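PDB 4R7F: uncharacterized protein from Parabacteroides merdae, which is of unknown function but combines immunoglobulin-like beta-sandwich domains with a first domain of the type 9 secretion system plug protein family. Local coordinates for residues H59-W64 and R386-I391; G114-Q119 and F135-P140; C299-D304 and Y326-K331. All coordinates share one frame; numbering follows the deposited sequence.

Contact 1. Residues H59-W64 and R386-I391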
loop_
_atom_site.group_PDB
_atom_site.type_symbol
_atom_site.label_atom_id
_atom_site.label_comp_id
_atom_site.label_asym_id
_atom_site.label_seq_id
_atom_site.Cartn_x
_atom_site.Cartn_y
_atom_site.Cartn_z
ATOM N N HIS A 59 2.104 -14.751 28.502
ATOM C CA HIS A 59 0.860 -14.494 27.843
ATOM C C HIS A 59 0.174 -13.289 28.505
ATOM O O HIS A 59 0.050 -13.248 29.740
ATOM C CB HIS A 59 -0.060 -15.701 27.872
ATOM C CG HIS A 59 -1.289 -15.498 27.050
ATOM N ND1 HIS A 59 -2.460 -14.992 27.573
ATOM C CD2 HIS A 59 -1.503 -15.642 25.721
ATOM C CE1 HIS A 59 -3.359 -14.898 26.612
ATOM N NE2 HIS A 59 -2.795 -15.257 25.474
ATOM N N CYS A 60 -0.301 -12.347 27.666
ATOM C CA CYS A 60 -0.904 -11.111 28.130
ATOM C C CYS A 60 -2.317 -10.911 27.646
ATOM O O CYS A 60 -2.740 -11.402 26.616
ATOM C CB CYS A 60 -0.062 -9.903 27.685
ATOM S SG CYS A 60 1.650 -9.946 28.253
ATOM N N ASN A 61 -3.048 -10.125 28.400
ATOM C CA ASN A 61 -4.371 -9.705 27.977
ATOM C C ASN A 61 -4.321 -8.533 27.006
ATOM O O ASN A 61 -3.240 -8.083 26.634
ATOM C CB ASN A 61 -5.233 -9.480 29.221
ATOM C CG ASN A 61 -5.758 -10.812 29.771
ATOM O OD1 ASN A 61 -5.900 -11.805 29.020
ATOM N ND2 ASN A 61 -6.005 -10.862 31.059
ATOM N N ALA A 62 -5.482 -8.074 26.555
ATOM C CA ALA A 62 -5.566 -7.070 25.516
ATOM C C ALA A 62 -4.755 -5.819 25.837
ATOM O O ALA A 62 -4.122 -5.257 24.951
ATOM C CB ALA A 62 -7.009 -6.703 25.269
ATOM N N ASP A 63 -4.765 -5.408 27.102
ATOM C CA ASP A 63 -4.054 -4.206 27.542
ATOM C C ASP A 63 -2.575 -4.427 27.883
ATOM O O ASP A 63 -1.917 -3.531 28.389
ATOM C CB ASP A 63 -4.774 -3.520 28.718
ATOM C CG ASP A 63 -4.732 -4.335 30.017
ATOM O OD1 ASP A 63 -4.272 -5.487 30.029
ATOM O OD2 ASP A 63 -5.199 -3.808 31.038
ATOM N N TRP A 64 -2.056 -5.599 27.558
ATOM C CA TRP A 64 -0.628 -5.937 27.737
ATOM C C TRP A 64 -0.210 -6.067 29.192
ATOM O O TRP A 64 0.967 -5.984 29.497
ATOM C CB TRP A 64 0.283 -4.977 26.951
ATOM C CG TRP A 64 0.277 -5.267 25.507
ATOM C CD1 TRP A 64 -0.452 -4.619 24.527
ATOM C CD2 TRP A 64 0.989 -6.311 24.846
ATOM N NE1 TRP A 64 -0.216 -5.202 23.298
ATOM C CE2 TRP A 64 0.669 -6.233 23.464
ATOM C CE3 TRP A 64 1.866 -7.299 25.275
ATOM C CZ2 TRP A 64 1.212 -7.092 22.529
ATOM C CZ3 TRP A 64 2.412 -8.158 24.334
ATOM C CH2 TRP A 64 2.090 -8.037 22.972
ATOM N N ARG A 386 -11.194 -16.988 30.432
ATOM C CA ARG A 386 -10.089 -16.729 31.354
ATOM C C ARG A 386 -9.058 -15.741 30.799
ATOM O O ARG A 386 -8.121 -15.348 31.510
ATOM C CB ARG A 386 -9.418 -18.051 31.734
ATOM C CG ARG A 386 -10.345 -19.038 32.427
ATOM C CD ARG A 386 -9.724 -20.427 32.609
ATOM N NE ARG A 386 -8.281 -20.452 32.925
ATOM C CZ ARG A 386 -7.746 -20.049 34.076
ATOM N NH1 ARG A 386 -8.512 -19.523 35.019
ATOM N NH2 ARG A 386 -6.435 -20.146 34.294
ATOM N N TYR A 387 -9.213 -15.357 29.529
ATOM C CA TYR A 387 -8.195 -14.569 28.814
ATOM C C TYR A 387 -8.767 -13.907 27.563
ATOM O O TYR A 387 -9.842 -14.278 27.079
ATOM C CB TYR A 387 -6.974 -15.419 28.448
ATOM C CG TYR A 387 -7.197 -16.356 27.292
ATOM C CD1 TYR A 387 -7.966 -17.517 27.446
ATOM C CD2 TYR A 387 -6.689 -16.066 26.029
ATOM C CE1 TYR A 387 -8.220 -18.369 26.367
ATOM C CE2 TYR A 387 -6.920 -16.921 24.944
ATOM C CZ TYR A 387 -7.678 -18.072 25.119
ATOM O OH TYR A 387 -7.894 -18.929 24.061
ATOM N N ASP A 388 -8.046 -12.900 27.081
ATOM C CA ASP A 388 -8.426 -12.141 25.910
ATOM C C ASP A 388 -7.864 -12.809 24.657
ATOM O O ASP A 388 -6.642 -12.825 24.439
ATOM C CB ASP A 388 -7.860 -10.730 25.977
ATOM C CG ASP A 388 -8.576 -9.837 26.977
ATOM O OD1 ASP A 388 -9.774 -10.028 27.228
ATOM O OD2 ASP A 388 -7.932 -8.900 27.495
ATOM N N ARG A 389 -8.770 -13.326 23.830
ATOM C CA ARG A 389 -8.429 -13.801 22.489
ATOM C C ARG A 389 -8.350 -12.650 21.533
ATOM O O ARG A 389 -9.098 -11.671 21.659
ATOM C CB ARG A 389 -9.476 -14.783 21.986
ATOM C CG ARG A 389 -9.488 -16.082 22.773
ATOM C CD ARG A 389 -10.796 -16.825 22.594
ATOM N NE ARG A 389 -10.930 -17.346 21.232
ATOM C CZ ARG A 389 -12.048 -17.893 20.760
ATOM N NH1 ARG A 389 -13.130 -17.934 21.512
ATOM N NH2 ARG A 389 -12.110 -18.375 19.529
ATOM N N LEU A 390 -7.446 -12.782 20.576
ATOM C CA LEU A 390 -7.308 -11.825 19.532
ATOM C C LEU A 390 -7.966 -12.438 18.295
ATOM O O LEU A 390 -7.405 -13.335 17.678
ATOM C CB LEU A 390 -5.821 -11.536 19.322
ATOM C CG LEU A 390 -5.437 -10.618 18.169
ATOM C CD1 LEU A 390 -6.170 -9.309 18.321
ATOM C CD2 LEU A 390 -3.937 -10.366 18.059
ATOM N N ILE A 391 -9.156 -11.954 17.954
ATOM C CA ILE A 391 -9.994 -12.566 16.940
ATOM C C ILE A 391 -9.972 -11.837 15.600
ATOM O O ILE A 391 -10.499 -12.309 14.597
ATOM C CB ILE A 391 -11.452 -12.738 17.434
ATOM C CG1 ILE A 391 -12.141 -11.419 17.767
ATOM C CG2 ILE A 391 -11.508 -13.697 18.612
ATOM C CD1 ILE A 391 -13.655 -11.537 17.824
HETATM O O HOH W 1 -4.619 -11.049 24.654
HETATM O O HOH W 2 -6.516 -13.267 32.283
HETATM O O HOH W 3 -7.257 -6.076 28.903
#

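Contact 2. Residues G114-Q119 and F135-P140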
loop_
_atom_site.group_PDB
_atom_site.type_symbol
_atom_site.label_atom_id
_atom_site.label_comp_id
_atom_site.label_asym_id
_atom_site.label_seq_id
_atom_site.Cartn_x
_atom_site.Cartn_y
_atom_site.Cartn_z
ATOM N N GLY A 114 -3.691 -14.206 21.201
ATOM C CA GLY A 114 -3.559 -13.110 22.165
ATOM C C GLY A 114 -2.219 -12.417 22.070
ATOM O O GLY A 114 -1.468 -12.580 21.081
ATOM N N ASN A 115 -1.922 -11.652 23.117
ATOM C CA ASN A 115 -0.702 -10.878 23.191
ATOM C C ASN A 115 0.410 -11.684 23.892
ATOM O O ASN A 115 0.173 -12.256 24.962
ATOM C CB ASN A 115 -0.992 -9.601 23.949
ATOM C CG ASN A 115 -1.795 -8.604 23.134
ATOM O OD1 ASN A 115 -1.844 -8.685 21.908
ATOM N ND2 ASN A 115 -2.461 -7.673 23.822
ATOM N N TYR A 116 1.591 -11.733 23.297
ATOM C CA TYR A 116 2.748 -12.448 23.899
ATOM C C TYR A 116 3.941 -11.517 24.137
ATOM O O TYR A 116 4.259 -10.671 23.294
ATOM C CB TYR A 116 3.215 -13.620 23.033
ATOM C CG TYR A 116 2.257 -14.788 23.021
ATOM C CD1 TYR A 116 1.219 -14.866 22.098
ATOM C CD2 TYR A 116 2.374 -15.802 23.941
ATOM C CE1 TYR A 116 0.316 -15.915 22.116
ATOM C CE2 TYR A 116 1.485 -16.855 23.956
ATOM C CZ TYR A 116 0.465 -16.904 23.049
ATOM O OH TYR A 116 -0.377 -17.967 23.085
ATOM N N ALA A 117 4.581 -11.677 25.301
ATOM C CA ALA A 117 5.783 -10.968 25.635
ATOM C C ALA A 117 6.914 -11.949 25.899
ATOM O O ALA A 117 6.817 -12.845 26.748
ATOM C CB ALA A 117 5.552 -10.086 26.827
ATOM N N ILE A 118 7.993 -11.773 25.140
ATOM C CA ILE A 118 9.169 -12.622 25.224
ATOM C C ILE A 118 10.206 -11.905 26.057
ATOM O O ILE A 118 10.722 -10.876 25.633
ATOM C CB ILE A 118 9.761 -12.912 23.829
ATOM C CG1 ILE A 118 8.749 -13.640 22.959
ATOM C CG2 ILE A 118 11.008 -13.751 23.948
ATOM C CD1 ILE A 118 8.045 -14.797 23.637
ATOM N N GLN A 119 10.518 -12.427 27.241
ATOM C CA GLN A 119 11.502 -11.768 28.098
ATOM C C GLN A 119 12.776 -12.550 27.987
ATOM O O GLN A 119 12.753 -13.754 28.127
ATOM C CB GLN A 119 11.039 -11.733 29.528
ATOM C CG GLN A 119 9.639 -11.227 29.635
ATOM C CD GLN A 119 9.422 -10.452 30.885
ATOM O OE1 GLN A 119 9.097 -11.004 31.938
ATOM N NE2 GLN A 119 9.601 -9.148 30.782
ATOM N N PHE A 135 4.702 -9.258 20.592
ATOM C CA PHE A 135 4.012 -9.520 19.337
ATOM C C PHE A 135 2.671 -10.157 19.664
ATOM O O PHE A 135 2.413 -10.580 20.805
ATOM C CB PHE A 135 4.829 -10.438 18.409
ATOM C CG PHE A 135 5.064 -11.813 18.963
ATOM C CD1 PHE A 135 6.171 -12.076 19.755
ATOM C CD2 PHE A 135 4.161 -12.845 18.717
ATOM C CE1 PHE A 135 6.372 -13.341 20.293
ATOM C CE2 PHE A 135 4.342 -14.110 19.259
ATOM C CZ PHE A 135 5.454 -14.356 20.046
ATOM N N SER A 136 1.805 -10.213 18.671
ATOM C CA SER A 136 0.499 -10.785 18.895
ATOM C C SER A 136 0.235 -11.950 17.943
ATOM O O SER A 136 0.777 -12.012 16.831
ATOM C CB SER A 136 -0.570 -9.717 18.704
ATOM O OG SER A 136 -0.455 -8.659 19.651
ATOM N N VAL A 137 -0.634 -12.836 18.391
ATOM C CA VAL A 137 -1.029 -13.998 17.637
ATOM C C VAL A 137 -2.530 -13.965 17.456
ATOM O O VAL A 137 -3.281 -13.964 18.458
ATOM C CB VAL A 137 -0.654 -15.257 18.398
ATOM C CG1 VAL A 137 -1.243 -16.479 17.718
ATOM C CG2 VAL A 137 0.865 -15.359 18.507
ATOM N N VAL A 138 -2.964 -13.898 16.185
ATOM C CA VAL A 138 -4.390 -13.754 15.838
ATOM C C VAL A 138 -5.008 -15.085 15.343
ATOM O O VAL A 138 -4.350 -15.858 14.655
ATOM C CB VAL A 138 -4.626 -12.582 14.839
ATOM C CG1 VAL A 138 -3.823 -12.704 13.548
ATOM C CG2 VAL A 138 -6.098 -12.421 14.517
ATOM N N GLU A 139 -6.232 -15.362 15.792
ATOM C CA GLU A 139 -7.119 -16.383 15.203
ATOM C C GLU A 139 -8.185 -15.624 14.454
ATOM O O GLU A 139 -9.150 -15.159 15.030
ATOM C CB GLU A 139 -7.728 -17.322 16.261
ATOM C CG GLU A 139 -8.332 -16.626 17.475
ATOM C CD GLU A 139 -8.844 -17.574 18.549
ATOM O OE1 GLU A 139 -9.598 -18.496 18.194
ATOM O OE2 GLU A 139 -8.519 -17.363 19.747
ATOM N N PRO A 140 -7.984 -15.443 13.158
ATOM C CA PRO A 140 -8.765 -14.455 12.435
ATOM C C PRO A 140 -10.162 -14.935 12.060
ATOM O O PRO A 140 -10.425 -15.290 10.931
ATOM C CB PRO A 140 -7.915 -14.209 11.181
ATOM C CG PRO A 140 -7.251 -15.532 10.950
ATOM C CD PRO A 140 -6.910 -16.031 12.331
#

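Contact 3. Residues C299-D304 and Y326-K331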
loop_
_atom_site.group_PDB
_atom_site.type_symbol
_atom_site.label_atom_id
_atom_site.label_comp_id
_atom_site.label_asym_id
_atom_site.label_seq_id
_atom_site.Cartn_x
_atom_site.Cartn_y
_atom_site.Cartn_z
ATOM N N CYS A 299 15.928 24.920 17.622
ATOM C CA CYS A 299 14.780 25.737 17.894
ATOM C C CYS A 299 14.962 26.158 19.299
ATOM O O CYS A 299 15.868 25.642 19.999
ATOM C CB CYS A 299 13.470 24.980 17.700
ATOM S SG CYS A 299 13.306 23.481 18.663
ATOM N N ASP A 300 14.148 27.125 19.697
ATOM C CA ASP A 300 14.096 27.574 21.086
ATOM C C ASP A 300 13.507 26.444 21.870
ATOM O O ASP A 300 12.754 25.662 21.288
ATOM C CB ASP A 300 13.155 28.765 21.200
ATOM C CG ASP A 300 13.804 30.073 20.744
ATOM O OD1 ASP A 300 15.050 30.129 20.496
ATOM O OD2 ASP A 300 13.060 31.058 20.691
ATOM N N PRO A 301 13.825 26.340 23.177
ATOM C CA PRO A 301 13.246 25.209 23.876
ATOM C C PRO A 301 11.733 25.383 24.039
ATOM O O PRO A 301 11.244 26.487 24.307
ATOM C CB PRO A 301 13.954 25.226 25.227
ATOM C CG PRO A 301 14.179 26.686 25.485
ATOM C CD PRO A 301 14.522 27.253 24.105
ATOM N N LEU A 302 11.013 24.281 23.876
ATOM C CA LEU A 302 9.594 24.268 24.042
ATOM C C LEU A 302 9.248 24.153 25.515
ATOM O O LEU A 302 9.718 23.245 26.200
ATOM C CB LEU A 302 8.951 23.114 23.269
ATOM C CG LEU A 302 8.830 23.260 21.756
ATOM C CD1 LEU A 302 10.203 23.258 21.131
ATOM C CD2 LEU A 302 8.046 22.075 21.197
ATOM N N PRO A 303 8.394 25.064 25.996
ATOM C CA PRO A 303 7.976 25.123 27.401
ATOM C C PRO A 303 6.954 24.072 27.762
ATOM O O PRO A 303 6.271 23.565 26.887
ATOM C CB PRO A 303 7.328 26.504 27.513
ATOM C CG PRO A 303 6.850 26.813 26.131
ATOM C CD PRO A 303 7.844 26.184 25.202
ATOM N N ASP A 304 6.867 23.754 29.051
ATOM C CA ASP A 304 5.801 22.909 29.584
ATOM C C ASP A 304 5.805 21.496 28.987
ATOM O O ASP A 304 4.751 20.905 28.797
ATOM C CB ASP A 304 4.432 23.568 29.346
ATOM C CG ASP A 304 4.387 25.036 29.805
ATOM O OD1 ASP A 304 4.900 25.331 30.906
ATOM O OD2 ASP A 304 3.839 25.888 29.057
ATOM N N TYR A 326 18.478 19.676 26.198
ATOM C CA TYR A 326 18.554 20.945 25.457
ATOM C C TYR A 326 19.876 21.606 25.774
ATOM O O TYR A 326 20.250 21.782 26.921
ATOM C CB TYR A 326 17.384 21.867 25.791
ATOM C CG TYR A 326 17.293 23.038 24.851
ATOM C CD1 TYR A 326 16.715 22.901 23.595
ATOM C CD2 TYR A 326 17.826 24.273 25.197
ATOM C CE1 TYR A 326 16.685 23.969 22.707
ATOM C CE2 TYR A 326 17.791 25.338 24.321
ATOM C CZ TYR A 326 17.235 25.183 23.075
ATOM O OH TYR A 326 17.209 26.247 22.213
ATOM N N ASN A 327 20.614 21.900 24.723
ATOM C CA ASN A 327 21.851 22.596 24.812
ATOM C C ASN A 327 21.604 24.115 24.742
ATOM O O ASN A 327 21.392 24.670 23.665
ATOM C CB ASN A 327 22.765 22.153 23.665
ATOM C CG ASN A 327 24.142 22.788 23.749
ATOM O OD1 ASN A 327 24.311 23.851 24.329
ATOM N ND2 ASN A 327 25.115 22.104 23.258
ATOM N N PHE A 328 21.666 24.797 25.887
ATOM C CA PHE A 328 21.462 26.245 25.906
ATOM C C PHE A 328 22.654 27.047 25.420
ATOM O O PHE A 328 22.534 28.225 25.246
ATOM C CB PHE A 328 21.082 26.714 27.302
ATOM C CG PHE A 328 19.747 26.225 27.753
ATOM C CD1 PHE A 328 19.603 24.933 28.246
ATOM C CD2 PHE A 328 18.635 27.060 27.707
ATOM C CE1 PHE A 328 18.379 24.504 28.710
ATOM C CE2 PHE A 328 17.388 26.611 28.125
ATOM C CZ PHE A 328 17.258 25.327 28.620
ATOM N N GLU A 329 23.812 26.438 25.210
ATOM C CA GLU A 329 24.874 27.161 24.567
ATOM C C GLU A 329 24.543 27.327 23.074
ATOM O O GLU A 329 24.663 28.419 22.523
ATOM C CB GLU A 329 26.224 26.439 24.725
ATOM C CG GLU A 329 26.744 26.345 26.150
ATOM C CD GLU A 329 27.217 27.691 26.703
ATOM O OE1 GLU A 329 28.166 28.286 26.143
ATOM O OE2 GLU A 329 26.635 28.159 27.716
ATOM N N THR A 330 24.169 26.230 22.431
ATOM C CA THR A 330 23.926 26.220 20.996
ATOM C C THR A 330 22.512 26.542 20.617
ATOM O O THR A 330 22.276 26.710 19.442
ATOM C CB THR A 330 24.225 24.869 20.347
ATOM O OG1 THR A 330 23.487 23.851 21.029
ATOM C CG2 THR A 330 25.710 24.582 20.410
ATOM N N LYS A 331 21.606 26.631 21.596
ATOM C CA LYS A 331 20.152 26.701 21.391
ATOM C C LYS A 331 19.568 25.566 20.533
ATOM O O LYS A 331 18.831 25.792 19.563
ATOM C CB LYS A 331 19.749 28.064 20.836
ATOM C CG LYS A 331 20.233 29.248 21.659
ATOM C CD LYS A 331 19.705 29.222 23.085
ATOM C CE LYS A 331 20.455 30.241 23.950
ATOM N NZ LYS A 331 20.141 30.073 25.402
#

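Contact 1. Residues H59-W64 and R386-I391
Ala62 N donates to Asp388 OD2 over 2.8 Å in a nearly straight bond (172°), arriving on the lone pair that faces away from OD1. The amide belongs to the type I beta turn Asn61–Trp64, closed by Trp64 N to Asn61 O, which follows strand 53-60; Asp388 stands just before strand 389-397 of another sheet, so the contact joins two beta sheets. Aspartate suits the place because both its oxygens are used: OD1 makes a salt bridge with Lys182. Asn61 returns the grip, its OD1 accepting from Asp388 N at 3.1 Å, the donor lying well above the amide plane. With CG beside its own backbone N (chi1 -80°), Asn61 brings OD1 to that amide while ND2 reaches a water also bound to Arg386 O. Were Asn61 replaced by an alanine, Asp388 N would probably lose this acceptor and the water link to Arg386 O would go. A second water donates to both Cys60 O and Asp388 O, and a third joins Asp63 N to Asp388 OD2. Packing completes the join. The small Ala62 CB lies 3.3 Å from Asp388 OD2 and also meets Lys182 and Phe184. His59, its nitrogens bonded to Ser67 OG and Ser113 O, turns its ring at 75° to that of Tyr387, and its CE1 touches Tyr387 CD2 at 3.6 Å.

Contact 2. Residues G114-Q119 and F135-P140
Gly114 and Val137 form an antiparallel hydrogen-bonded pair, N to O at 2.8 Å in both directions, and Tyr116 and Phe135 form the next one. These pairs lie at the open end of the beta hairpin of strands 114-122 and 129-138. At the backbone angles of Gly114 any side chain would collide with the preceding carbonyl oxygen, which explains the glycine.

The one side-chain hydrogen bond between the two segments joins the non-hydrogen-bonded pair: Ser136 OG donates to Asn115 OD1 at 2.7 Å, tilted from the amide plane. The same oxygen accepts from Tyr379 OH, and ND2 donates to Asn61 O, which together should fix the amide's rotation.

On the other face Phe135, with CG between its backbone N and carbonyl carbon (chi1 63°), swings its ring toward the neighbouring strand, where Tyr116 CB sits over one face, 4.1 Å from the centroid. Ile118 CG1 meets the ring edge at CE1, 3.6 Å away. The two aromatic planes are nearly parallel but slid apart, and Val137 CG2 packs at 3.6 Å from Tyr116 CD1. Tyr116 OH reaches Val112 O.

Here carbon packing thus holds one face, while on the other the buried Asn115 and Ser136 groups offset their desolvation with hydrogen bonds.

Contact 3. Residues C299-D304 and Y326-K331
Pro301 lies squarely on the ring of Tyr326: its CB is 3.7 Å from the ring centroid and only 2° off the normal, a textbook CH-pi contact. In a protein with immunoglobulin-like sandwich domains, it ties a loop, running from strand 290-298 to strand 305-310 in a different sheet, to the hairpin formed by outermost strand 325-327 and strand 332-340.

This is the tight part. Proline suits it because its rigid, compact ring presents C-H groups to the pi face without a mobile chain to order, and Pro301 CD also comes within 3.6 Å of Tyr326 CZ. With CG opposite its backbone N (chi1 -169°), Tyr326 reaches across to the loop, and its hydroxyl donates to Cys299 O at 2.7 Å. The bond lies in the carbonyl plane on a lone pair, and that oxygen is also close to the plane of the ring. Tyr333 meets Tyr326 edge-to-face and bonds through its hydroxyl to Leu302 N, so a second tyrosine holds the same loop.

Toward solvent the fit slackens. Phe328 offers the loop just CE2, 4.2 Å from Pro301 CG; its ring face is turned instead to Tyr326 CD2, 3.4 Å above its plane. Lys331 leads its chain away, NZ making a weak bond to Phe328 O. The turn is braced from within by an Asx motif, Asn327 OD1 accepting from Thr330 N at 3.0 Å.

Across the two segments, then, the loop is held by one directional bond and one CH-pi contact; the tyrosine serves both, since its hydroxyl gives the donor and its ring the pi face.

In the fold
Contacts 1 and 2 form one continuous region, their centres about 8 Å apart. Strands 53-60 and 114-122 are sheet neighbours, Cys60 N probably hydrogen-bonding to Asn115 O at 2.7 Å, and Arg389 NE bridges to Glu139 OE2 at 2.8 Å. Strand 114-122 of contact 2 thus runs beside strand 53-60, which leads into the turn that contact 1 joins to strand 389-397. Ser136 lies about 4 Å, by its side chain, from a bound Tris molecule, probably from the crystallisation liquor. Contact 3 is remote, with centres about 42 and 41 Å from contacts 1 and 2, across the chain's centre. None of the three includes the magnesium ligands Glu223, Asp269, Asp271 and Gln371.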